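Local atomic coordinates of V-type ATPase 116 kDa subunit (Meiothermus ruber, PDB entry 3RRK), a protein that forms the cytoplasmic N-terminal domain of subunit I, a homologue of subunit a, and probably acts in the stator of a rotary proton-transporting V-type ATPase. Residues 168-178 with 190-201. Residues are numbered along the deposited sequence; the frame is centred on the assembly and turned at random.
Sequences LQEALADRFVL and LVVVKRSELEAA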
ATOM      1  N   LEU A 168      39.516 -18.826  15.137  1.00 76.46           N
ATOM      2  CA  LEU A 168      40.210 -18.610  13.873  1.00 76.93           C
ATOM      3  C   LEU A 168      41.619 -19.169  13.907  1.00 85.41           C
ATOM      4  O   LEU A 168      42.022 -19.886  12.998  1.00 94.74           O
ATOM      5  CB  LEU A 168      40.264 -17.125  13.521  1.00 74.27           C
ATOM      6  CG  LEU A 168      38.971 -16.508  12.990  1.00 68.42           C
ATOM      7  CD1 LEU A 168      39.149 -15.016  12.829  1.00 73.08           C
ATOM      8  CD2 LEU A 168      38.573 -17.136  11.670  1.00 59.76           C
ATOM      9  N   GLN A 169      42.373 -18.835  14.947  1.00 84.28           N
ATOM     10  CA  GLN A 169      43.736 -19.333  15.059  1.00 86.37           C
ATOM     11  C   GLN A 169      43.753 -20.847  15.176  1.00 88.00           C
ATOM     12  O   GLN A 169      44.659 -21.507  14.692  1.00 95.61           O
ATOM     13  CB  GLN A 169      44.451 -18.722  16.258  1.00 96.07           C
ATOM     14  CG  GLN A 169      45.867 -19.261  16.436  1.00111.89           C
ATOM     15  CD  GLN A 169      46.434 -18.985  17.817  1.00125.45           C
ATOM     16  OE1 GLN A 169      45.736 -18.464  18.692  1.00134.36           O
ATOM     17  NE2 GLN A 169      47.706 -19.337  18.024  1.00123.36           N
ATOM     18  N   GLU A 170      42.752 -21.394  15.841  1.00 99.84           N
ATOM     19  CA  GLU A 170      42.644 -22.835  15.996  1.00109.28           C
ATOM     20  C   GLU A 170      42.536 -23.465  14.612  1.00103.38           C
ATOM     21  O   GLU A 170      42.987 -24.582  14.379  1.00103.72           O
ATOM     22  CB  GLU A 170      41.407 -23.174  16.844  1.00114.50           C
ATOM     23  CG  GLU A 170      41.509 -24.454  17.670  1.00130.98           C
ATOM     24  CD  GLU A 170      40.331 -24.639  18.629  1.00145.94           C
ATOM     25  OE1 GLU A 170      39.674 -23.636  18.992  1.00149.84           O
ATOM     26  OE2 GLU A 170      40.059 -25.797  19.018  1.00151.02           O
ATOM     27  N   ALA A 171      41.954 -22.716  13.686  1.00 98.44           N
ATOM     28  CA  ALA A 171      41.554 -23.261  12.401  1.00 93.36           C
ATOM     29  C   ALA A 171      42.501 -22.868  11.275  1.00 93.19           C
ATOM     30  O   ALA A 171      42.626 -23.588  10.284  1.00 97.28           O
ATOM     31  CB  ALA A 171      40.132 -22.815  12.073  1.00 88.88           C
ATOM     32  N   LEU A 172      43.166 -21.728  11.431  1.00 87.87           N
ATOM     33  CA  LEU A 172      43.978 -21.163  10.361  1.00 86.70           C
ATOM     34  C   LEU A 172      45.377 -20.742  10.806  1.00 86.74           C
ATOM     35  O   LEU A 172      46.143 -20.191  10.017  1.00 95.44           O
ATOM     36  CB  LEU A 172      43.257 -19.960   9.758  1.00 87.71           C
ATOM     37  CG  LEU A 172      41.947 -20.273   9.040  1.00 88.95           C
ATOM     38  CD1 LEU A 172      41.130 -19.001   8.829  1.00 88.14           C
ATOM     39  CD2 LEU A 172      42.229 -20.985   7.719  1.00 87.07           C
ATOM     40  N   ALA A 173      45.706 -20.993  12.068  1.00 80.45           N
ATOM     41  CA  ALA A 173      46.979 -20.555  12.634  1.00 86.39           C
ATOM     42  C   ALA A 173      47.152 -19.046  12.522  1.00 93.09           C
ATOM     43  O   ALA A 173      46.430 -18.271  13.155  1.00 95.61           O
ATOM     44  CB  ALA A 173      48.154 -21.274  11.958  1.00 78.53           C
ATOM     45  N   ASP A 174      48.113 -18.645  11.697  1.00 94.86           N
ATOM     46  CA  ASP A 174      48.457 -17.243  11.515  1.00 99.52           C
ATOM     47  C   ASP A 174      48.042 -16.725  10.141  1.00 93.28           C
ATOM     48  O   ASP A 174      48.478 -15.649   9.723  1.00 96.69           O
ATOM     49  CB  ASP A 174      49.966 -17.042  11.715  1.00109.82           C
ATOM     50  CG  ASP A 174      50.805 -18.163  11.091  1.00118.91           C
ATOM     51  OD1 ASP A 174      50.310 -18.865  10.179  1.00116.90           O
ATOM     52  OD2 ASP A 174      51.969 -18.341  11.519  1.00125.50           O
ATOM     53  N   ARG A 175      47.212 -17.494   9.438  1.00 81.22           N
ATOM     54  CA  ARG A 175      46.756 -17.108   8.100  1.00 78.56           C
ATOM     55  C   ARG A 175      45.400 -16.395   8.135  1.00 76.09           C
ATOM     56  O   ARG A 175      44.448 -16.813   7.464  1.00 74.53           O
ATOM     57  CB  ARG A 175      46.659 -18.326   7.179  1.00 74.32           C
ATOM     58  CG  ARG A 175      47.930 -19.105   7.000  1.00 74.62           C
ATOM     59  CD  ARG A 175      47.642 -20.444   6.351  1.00 85.83           C
ATOM     60  NE  ARG A 175      46.762 -21.255   7.186  1.00 99.68           N
ATOM     61  CZ  ARG A 175      46.396 -22.501   6.908  1.00104.79           C
ATOM     62  NH1 ARG A 175      46.841 -23.093   5.806  1.00111.91           N
ATOM     63  NH2 ARG A 175      45.587 -23.156   7.733  1.00 99.94           N
ATOM     64  N   PHE A 176      45.322 -15.327   8.922  1.00 74.39           N
ATOM     65  CA  PHE A 176      44.142 -14.467   8.960  1.00 70.30           C
ATOM     66  C   PHE A 176      44.467 -13.163   9.669  1.00 73.79           C
ATOM     67  O   PHE A 176      45.444 -13.066  10.419  1.00 75.30           O
ATOM     68  CB  PHE A 176      42.966 -15.148   9.673  1.00 64.45           C
ATOM     69  CG  PHE A 176      43.126 -15.239  11.167  1.00 62.81           C
ATOM     70  CD1 PHE A 176      42.621 -14.243  11.995  1.00 65.08           C
ATOM     71  CD2 PHE A 176      43.781 -16.324  11.748  1.00 68.83           C
ATOM     72  CE1 PHE A 176      42.761 -14.328  13.380  1.00 73.34           C
ATOM     73  CE2 PHE A 176      43.928 -16.419  13.130  1.00 73.63           C
ATOM     74  CZ  PHE A 176      43.416 -15.422  13.949  1.00 75.60           C
ATOM     75  N   VAL A 177      43.628 -12.165   9.431  1.00 78.16           N
ATOM     76  CA  VAL A 177      43.730 -10.884  10.116  1.00 76.08           C
ATOM     77  C   VAL A 177      42.374 -10.528  10.716  1.00 75.83           C
ATOM     78  O   VAL A 177      41.377 -10.386  10.007  1.00 72.54           O
ATOM     79  CB  VAL A 177      44.177  -9.768   9.155  1.00 71.58           C
ATOM     80  CG1 VAL A 177      44.031  -8.412   9.818  1.00 73.95           C
ATOM     81  CG2 VAL A 177      45.612 -10.002   8.702  1.00 67.21           C
ATOM     82  N   LEU A 178      42.329 -10.399  12.032  1.00 77.73           N
ATOM     83  CA  LEU A 178      41.089 -10.023  12.687  1.00 69.15           C
ATOM     84  C   LEU A 178      41.218  -8.643  13.317  1.00 72.42           C
ATOM     85  O   LEU A 178      41.942  -8.458  14.285  1.00 80.09           O
ATOM     86  CB  LEU A 178      40.694 -11.071  13.722  1.00 66.65           C
ATOM     87  CG  LEU A 178      39.371 -10.811  14.440  1.00 67.73           C
ATOM     88  CD1 LEU A 178      38.209 -10.564  13.448  1.00 61.69           C
ATOM     89  CD2 LEU A 178      39.064 -11.959  15.397  1.00 74.12           C
ATOM     90  N   LEU A 190      36.157  -7.433  11.123  1.00 64.14           N
ATOM     91  CA  LEU A 190      36.411  -7.923   9.788  1.00 61.23           C
ATOM     92  C   LEU A 190      37.476  -9.010   9.865  1.00 64.54           C
ATOM     93  O   LEU A 190      38.468  -8.864  10.582  1.00 65.57           O
ATOM     94  CB  LEU A 190      36.889  -6.774   8.904  1.00 64.76           C
ATOM     95  CG  LEU A 190      37.218  -7.112   7.448  1.00 69.02           C
ATOM     96  CD1 LEU A 190      35.950  -7.118   6.619  1.00 70.12           C
ATOM     97  CD2 LEU A 190      38.222  -6.121   6.884  1.00 74.97           C
ATOM     98  N   VAL A 191      37.259 -10.110   9.151  1.00 63.17           N
ATOM     99  CA  VAL A 191      38.285 -11.132   9.026  1.00 64.12           C
ATOM    100  C   VAL A 191      38.768 -11.160   7.596  1.00 66.16           C
ATOM    101  O   VAL A 191      37.987 -10.951   6.666  1.00 63.52           O
ATOM    102  CB  VAL A 191      37.774 -12.534   9.341  1.00 65.30           C
ATOM    103  CG1 VAL A 191      38.969 -13.489   9.539  1.00 63.27           C
ATOM    104  CG2 VAL A 191      36.912 -12.501  10.564  1.00 71.06           C
ATOM    105  N   VAL A 192      40.061 -11.431   7.441  1.00 63.52           N
ATOM    106  CA  VAL A 192      40.707 -11.521   6.149  1.00 67.90           C
ATOM    107  C   VAL A 192      41.507 -12.812   6.056  1.00 68.50           C
ATOM    108  O   VAL A 192      42.271 -13.160   6.958  1.00 67.69           O
ATOM    109  CB  VAL A 192      41.643 -10.336   5.933  1.00 73.32           C
ATOM    110  CG1 VAL A 192      42.300 -10.422   4.552  1.00 70.31           C
ATOM    111  CG2 VAL A 192      40.869  -9.032   6.111  1.00 71.31           C
ATOM    112  N   VAL A 193      41.328 -13.519   4.953  1.00 67.34           N
ATOM    113  CA  VAL A 193      41.855 -14.867   4.818  1.00 68.34           C
ATOM    114  C   VAL A 193      42.208 -15.113   3.358  1.00 71.94           C
ATOM    115  O   VAL A 193      41.802 -14.353   2.478  1.00 72.99           O
ATOM    116  CB  VAL A 193      40.795 -15.916   5.268  1.00 65.72           C
ATOM    117  CG1 VAL A 193      40.741 -16.032   6.781  1.00 60.54           C
ATOM    118  CG2 VAL A 193      39.421 -15.551   4.727  1.00 65.72           C
ATOM    119  N   LYS A 194      42.972 -16.163   3.092  1.00 73.99           N
ATOM    120  CA  LYS A 194      43.132 -16.604   1.720  1.00 74.28           C
ATOM    121  C   LYS A 194      41.732 -16.851   1.157  1.00 70.85           C
ATOM    122  O   LYS A 194      40.871 -17.405   1.845  1.00 65.13           O
ATOM    123  CB  LYS A 194      43.987 -17.876   1.659  1.00 87.44           C
ATOM    124  CG  LYS A 194      45.452 -17.670   2.081  1.00 97.77           C
ATOM    125  CD  LYS A 194      46.213 -18.988   2.307  1.00103.91           C
ATOM    126  CE  LYS A 194      46.444 -19.758   1.013  1.00111.72           C
ATOM    127  NZ  LYS A 194      47.479 -20.816   1.175  1.00117.51           N
ATOM    128  N   ARG A 195      41.493 -16.410  -0.075  1.00 70.77           N
ATOM    129  CA  ARG A 195      40.216 -16.652  -0.744  1.00 78.16           C
ATOM    130  C   ARG A 195      39.775 -18.106  -0.597  1.00 79.24           C
ATOM    131  O   ARG A 195      38.612 -18.393  -0.301  1.00 85.86           O
ATOM    132  CB  ARG A 195      40.304 -16.296  -2.226  1.00 79.55           C
ATOM    133  CG  ARG A 195      39.042 -16.627  -3.012  1.00 85.58           C
ATOM    134  CD  ARG A 195      37.907 -15.654  -2.709  1.00 96.95           C
ATOM    135  NE  ARG A 195      38.121 -14.336  -3.308  1.00103.54           N
ATOM    136  CZ  ARG A 195      37.292 -13.305  -3.161  1.00106.34           C
ATOM    137  NH1 ARG A 195      36.188 -13.439  -2.430  1.00112.86           N
ATOM    138  NH2 ARG A 195      37.568 -12.141  -3.738  1.00100.46           N
ATOM    139  N   SER A 196      40.718 -19.017  -0.794  1.00 70.03           N
ATOM    140  CA  SER A 196      40.441 -20.447  -0.725  1.00 72.89           C
ATOM    141  C   SER A 196      40.062 -20.951   0.677  1.00 68.45           C
ATOM    142  O   SER A 196      39.729 -22.115   0.843  1.00 71.70           O
ATOM    143  CB  SER A 196      41.638 -21.252  -1.267  1.00 74.08           C
ATOM    144  OG  SER A 196      42.751 -21.194  -0.383  1.00 71.50           O
ATOM    145  N   GLU A 197      40.126 -20.093   1.686  1.00 68.17           N
ATOM    146  CA  GLU A 197      39.814 -20.519   3.048  1.00 73.40           C
ATOM    147  C   GLU A 197      38.657 -19.727   3.641  1.00 71.49           C
ATOM    148  O   GLU A 197      38.472 -19.698   4.859  1.00 67.88           O
ATOM    149  CB  GLU A 197      41.037 -20.368   3.944  1.00 74.63           C
ATOM    150  CG  GLU A 197      42.232 -21.157   3.458  1.00 87.11           C
ATOM    151  CD  GLU A 197      43.405 -21.066   4.408  1.00 93.88           C
ATOM    152  OE1 GLU A 197      43.609 -19.974   4.999  1.00100.78           O
ATOM    153  OE2 GLU A 197      44.108 -22.089   4.569  1.00 87.14           O
ATOM    154  N   LEU A 198      37.889 -19.078   2.772  1.00 65.95           N
ATOM    155  CA  LEU A 198      36.810 -18.210   3.209  1.00 62.98           C
ATOM    156  C   LEU A 198      35.817 -18.996   4.044  1.00 67.57           C
ATOM    157  O   LEU A 198      35.382 -18.541   5.096  1.00 69.74           O
ATOM    158  CB  LEU A 198      36.099 -17.612   2.009  1.00 59.70           C
ATOM    159  CG  LEU A 198      35.103 -16.518   2.348  1.00 60.37           C
ATOM    160  CD1 LEU A 198      35.761 -15.479   3.271  1.00 57.54           C
ATOM    161  CD2 LEU A 198      34.536 -15.884   1.073  1.00 61.10           C
ATOM    162  N   GLU A 199      35.483 -20.189   3.571  1.00 66.58           N
ATOM    163  CA  GLU A 199      34.534 -21.059   4.254  1.00 65.43           C
ATOM    164  C   GLU A 199      35.009 -21.584   5.601  1.00 65.55           C
ATOM    165  O   GLU A 199      34.206 -21.814   6.494  1.00 74.84           O
ATOM    166  CB  GLU A 199      34.118 -22.205   3.335  1.00 62.34           C
ATOM    167  CG  GLU A 199      33.387 -21.684   2.111  1.00 67.07           C
ATOM    168  CD  GLU A 199      32.331 -20.650   2.493  1.00 79.07           C
ATOM    169  OE1 GLU A 199      31.745 -20.792   3.601  1.00 81.76           O
ATOM    170  OE2 GLU A 199      32.096 -19.702   1.698  1.00 75.99           O
ATOM    171  N   ALA A 200      36.312 -21.760   5.751  1.00 67.11           N
ATOM    172  CA  ALA A 200      36.865 -22.224   7.021  1.00 67.97           C
ATOM    173  C   ALA A 200      36.684 -21.151   8.077  1.00 64.59           C
ATOM    174  O   ALA A 200      36.504 -21.438   9.257  1.00 63.84           O
ATOM    175  CB  ALA A 200      38.348 -22.569   6.861  1.00 58.24           C
ATOM    176  N   ALA A 201      36.759 -19.906   7.632  1.00 68.28           N
ATOM    177  CA  ALA A 201      36.575 -18.766   8.503  1.00 69.38           C
ATOM    178  C   ALA A 201      35.088 -18.605   8.834  1.00 68.34           C
ATOM    179  O   ALA A 201      34.716 -18.324   9.974  1.00 65.25           O
ATOM    180  CB  ALA A 201      37.115 -17.519   7.823  1.00 63.27           C
TER
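Val177 and Val192 form an antiparallel hydrogen-bonded pair, joined by two backbone bonds. Val177 N donates to Val192 O over 3.0 Å, and Val192 N returns a bond to Val177 O over 3.1 Å. A CA-H...O contact from Phe176 CA gives Val192 O a second partner. The Val177 and Val192 side chains share one face of the sheet, while Leu178 and Val191, the neighbouring non-hydrogen-bonded pair, share the other.

On this second face apolar packing links sheet to helices. Leu168 and Val191 meet tip to tip, CD1 to CG1 at 3.6 Å, and Leu168 CD2 reaches Ala201. Leu172 crosses Val193 at about a right angle, its CD1 3.6 Å from Val193 CG1. Phe176 CB also touches that CG1; its CG lies between the backbone N and the carbonyl carbon (chi1 73°), which brings the ring face under Leu168 CB, 3.6 Å above the ring centre.

The charged contact is electrostatic rather than directional. Glu197 OE2 sits over one face of the Arg175 guanidinium, 3.2 Å from NH1, and the carboxylate and guanidinium planes are 89° apart. Arg175 NE instead bonds Leu172 O in the guanidinium plane, which should limit rotation of the group. Arg175 N and Arg175 NE reach Leu172 O from opposite faces of its carbonyl plane, the backbone bond closing a type II' turn from Leu172 to Arg175.

Strands 177-182 and 187-194 form a hairpin, with strand 148-155 on the far side of 187-194. Helices 158-172 and 198-206 lie against the Leu178–Val191 face, where both residues also touch Phe153.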